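Local coordinates for protein putative platelet activating factor (Streptococcus pneumoniae, PDB 2HSJ) that is of unknown function but, as a GDSL-like lipase/acylhydrolase of the SGNH hydrolase clan, probably cleaves ester or related acyl bonds, at residues Asn36-Gly41 with Val61-Arg66. Numbering follows the deposited sequence.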
ATOM      1  N   ASN D  36       6.837   1.578  -6.133  1.00 11.07           N
ATOM      2  CA  ASN D  36       7.522   0.386  -6.605  1.00 11.24           C
ATOM      3  C   ASN D  36       8.231   0.697  -7.919  1.00 10.74           C
ATOM      4  O   ASN D  36       9.346   0.218  -8.176  1.00 10.59           O
ATOM      5  CB  ASN D  36       6.531  -0.769  -6.742  1.00 10.57           C
ATOM      6  CG  ASN D  36       7.186  -2.036  -7.261  1.00 12.22           C
ATOM      7  OD1 ASN D  36       7.093  -2.342  -8.459  1.00 13.20           O
ATOM      8  ND2 ASN D  36       7.896  -2.771  -6.368  1.00 11.84           N
ATOM      9  N   ILE D  37       7.570   1.512  -8.751  1.00 10.30           N
ATOM     10  CA  ILE D  37       8.116   1.957 -10.021  1.00 10.43           C
ATOM     11  C   ILE D  37       7.975   3.483 -10.023  1.00  9.84           C
ATOM     12  O   ILE D  37       6.903   4.016  -9.660  1.00 10.38           O
ATOM     13  CB  ILE D  37       7.299   1.370 -11.220  1.00 11.19           C
ATOM     14  CG1 ILE D  37       7.099  -0.148 -11.062  1.00 13.38           C
ATOM     15  CG2 ILE D  37       7.868   1.815 -12.567  1.00 11.67           C
ATOM     16  CD1 ILE D  37       8.263  -1.000 -11.295  1.00 17.81           C
ATOM     17  N   LEU D  38       9.054   4.180 -10.387  1.00  9.16           N
ATOM     18  CA  LEU D  38       8.964   5.604 -10.694  1.00  9.95           C
ATOM     19  C   LEU D  38       9.014   5.770 -12.202  1.00 10.48           C
ATOM     20  O   LEU D  38       9.954   5.258 -12.840  1.00 11.80           O
ATOM     21  CB  LEU D  38      10.142   6.358 -10.071  1.00 10.26           C
ATOM     22  CG  LEU D  38      10.080   6.530  -8.550  1.00 11.38           C
ATOM     23  CD1 LEU D  38      11.444   6.854  -7.981  1.00 11.42           C
ATOM     24  CD2 LEU D  38       9.124   7.657  -8.119  1.00 12.75           C
ATOM     25  N   PHE D  39       8.035   6.463 -12.793  0.50 10.41           N
ATOM     26  CA  PHE D  39       8.094   6.808 -14.220  0.50 10.43           C
ATOM     27  C   PHE D  39       8.603   8.234 -14.298  0.50 10.64           C
ATOM     28  O   PHE D  39       7.994   9.142 -13.733  0.50 10.37           O
ATOM     29  CB  PHE D  39       6.706   6.718 -14.878  0.50 11.34           C
ATOM     30  CG  PHE D  39       6.463   5.432 -15.632  0.50 11.69           C
ATOM     31  CD1 PHE D  39       6.345   4.233 -14.949  0.50 14.29           C
ATOM     32  CD2 PHE D  39       6.343   5.432 -17.017  0.50 14.07           C
ATOM     33  CE1 PHE D  39       6.106   3.038 -15.629  0.50 15.31           C
ATOM     34  CE2 PHE D  39       6.125   4.233 -17.705  0.50 13.57           C
ATOM     35  CZ  PHE D  39       6.006   3.050 -17.010  0.50 13.74           C
ATOM     36  N   ILE D  40       9.744   8.407 -14.960  1.00 10.89           N
ATOM     37  CA  ILE D  40      10.393   9.717 -15.074  1.00 11.22           C
ATOM     38  C   ILE D  40      10.544  10.067 -16.550  1.00 11.58           C
ATOM     39  O   ILE D  40      10.851   9.218 -17.393  1.00 11.85           O
ATOM     40  CB  ILE D  40      11.808   9.692 -14.380  1.00 11.23           C
ATOM     41  CG1 ILE D  40      11.636   9.358 -12.894  1.00 11.29           C
ATOM     42  CG2 ILE D  40      12.566  10.999 -14.593  1.00 12.35           C
ATOM     43  CD1 ILE D  40      12.975   9.172 -12.204  1.00 12.54           C
ATOM     44  N   GLY D  41      10.338  11.332 -16.865  1.00 11.38           N
ATOM     45  CA  GLY D  41      10.562  11.775 -18.244  1.00 11.57           C
ATOM     46  C   GLY D  41       9.805  13.010 -18.618  1.00 11.99           C
ATOM     47  O   GLY D  41       9.570  13.869 -17.766  1.00 11.84           O
ATOM     48  N   VAL D  61       4.436   5.569  -9.698  1.00  9.02           N
ATOM     49  CA  VAL D  61       4.298   6.995  -9.406  1.00  9.46           C
ATOM     50  C   VAL D  61       4.837   7.843 -10.550  1.00  9.75           C
ATOM     51  O   VAL D  61       5.921   7.580 -11.085  1.00 10.85           O
ATOM     52  CB  VAL D  61       4.994   7.367  -8.036  1.00  9.25           C
ATOM     53  CG1 VAL D  61       5.033   8.861  -7.770  1.00 12.41           C
ATOM     54  CG2 VAL D  61       4.286   6.688  -6.873  1.00 10.69           C
ATOM     55  N   ASN D  62       4.082   8.890 -10.893  1.00  9.59           N
ATOM     56  CA  ASN D  62       4.419   9.748 -12.019  1.00  9.19           C
ATOM     57  C   ASN D  62       5.368  10.839 -11.559  1.00 10.23           C
ATOM     58  O   ASN D  62       5.035  11.658 -10.687  1.00  9.88           O
ATOM     59  CB  ASN D  62       3.144  10.392 -12.546  1.00 10.65           C
ATOM     60  CG  ASN D  62       3.306  10.874 -13.965  1.00 11.62           C
ATOM     61  OD1 ASN D  62       4.283  11.534 -14.289  1.00 11.52           O
ATOM     62  ND2 ASN D  62       2.356  10.514 -14.842  1.00 10.52           N
ATOM     63  N   ARG D  63       6.540  10.876 -12.186  1.00  9.54           N
ATOM     64  CA  ARG D  63       7.436  12.008 -12.000  1.00 11.03           C
ATOM     65  C   ARG D  63       7.844  12.554 -13.381  1.00 10.45           C
ATOM     66  O   ARG D  63       8.993  12.922 -13.603  1.00 11.68           O
ATOM     67  CB  ARG D  63       8.668  11.603 -11.148  1.00 11.46           C
ATOM     68  CG  ARG D  63       8.359  11.470  -9.627  1.00 11.21           C
ATOM     69  CD  ARG D  63       8.059  12.839  -9.043  1.00  9.87           C
ATOM     70  NE  ARG D  63       7.809  12.869  -7.596  1.00 10.02           N
ATOM     71  CZ  ARG D  63       6.599  12.658  -7.062  1.00  9.85           C
ATOM     72  NH1 ARG D  63       5.547  12.362  -7.838  1.00 10.85           N
ATOM     73  NH2 ARG D  63       6.436  12.729  -5.724  1.00 10.86           N
ATOM     74  N   GLY D  64       6.863  12.678 -14.272  1.00 10.86           N
ATOM     75  CA  GLY D  64       7.128  13.295 -15.583  1.00 10.02           C
ATOM     76  C   GLY D  64       6.841  14.790 -15.574  1.00 10.39           C
ATOM     77  O   GLY D  64       6.050  15.291 -14.756  1.00 10.46           O
ATOM     78  N   ILE D  65       7.479  15.508 -16.495  1.00 10.01           N
ATOM     79  CA  ILE D  65       7.266  16.948 -16.640  1.00 10.54           C
ATOM     80  C   ILE D  65       7.259  17.333 -18.112  1.00 10.81           C
ATOM     81  O   ILE D  65       8.207  17.024 -18.861  1.00 11.19           O
ATOM     82  CB  ILE D  65       8.346  17.785 -15.907  1.00  9.83           C
ATOM     83  CG1 ILE D  65       8.385  17.414 -14.427  1.00 11.19           C
ATOM     84  CG2 ILE D  65       8.103  19.295 -16.124  1.00 10.06           C
ATOM     85  CD1 ILE D  65       9.222  18.313 -13.531  1.00 11.83           C
ATOM     86  N   ARG D  66       6.201  18.027 -18.523  1.00 10.84           N
ATOM     87  CA  ARG D  66       6.083  18.477 -19.908  1.00 12.26           C
ATOM     88  C   ARG D  66       7.308  19.262 -20.346  1.00 12.04           C
ATOM     89  O   ARG D  66       7.919  19.996 -19.567  1.00 10.72           O
ATOM     90  CB  ARG D  66       4.846  19.353 -20.066  1.00 13.23           C
ATOM     91  CG  ARG D  66       4.998  20.714 -19.311  1.00 15.47           C
ATOM     92  CD  ARG D  66       3.718  21.395 -19.028  1.00 22.16           C
ATOM     93  NE  ARG D  66       2.952  20.691 -18.014  1.00 20.81           N
ATOM     94  CZ  ARG D  66       1.842  21.184 -17.496  1.00 21.64           C
ATOM     95  NH1 ARG D  66       1.425  22.391 -17.881  1.00 21.17           N
ATOM     96  NH2 ARG D  66       1.164  20.494 -16.601  1.00 19.58           N
TER
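Val61 N donates a straight hydrogen bond to Ile37 O (2.9 Å) across two parallel strands. Val61 O takes Phe39 N, and Phe39 O takes Arg63 N, at 2.7 Å with the carbonyl pointing almost straight at the donor. The tight side is the face carrying Leu38, Ile40, Val61 and Arg63. There Leu38 and Val61 stand side by side, Leu38 CD2 4.1 Å from Val61 CB. The same methyl rests on Arg63 CG, while Ile40 CG1 meets Arg63 CB at 4.1 Å, so the aliphatic part of the arginine spans both side chains from the neighbouring strand. This is the edge of the five-stranded parallel sheet of the SGNH-hydrolase alpha/beta fold: strand 37-41 lies inside it, strand 60-64 is outermost within the chain, and helix 3-30 covers the outer strand and the residues after it, Leu27 packing on Arg63 and Tyr24 on Ile65. The Arg63 chain bends about its CB-CG bond (chi2 -68°), and its guanidinium leaves the contact: NH1 turns back to Asn62 O (3.0 Å), and NH2 forms a salt bridge with Glu52 of a neighbouring subunit. On the other face the fit is looser. Phe39, in one of its two conformers, turns its ring away to stack on Phe90, and partly exposed Asn62 hardly touches the opposite strand. Asn62 OD1 closes an Asx turn onto Gly64 N at 2.8 Å. At Gly41 the pairing is slacker: its N is buried without a partner, 3.9 Å from Arg63 O, which bonds His80; Gly41 O still accepts Ile65 N, tilted 27° from the carbonyl plane.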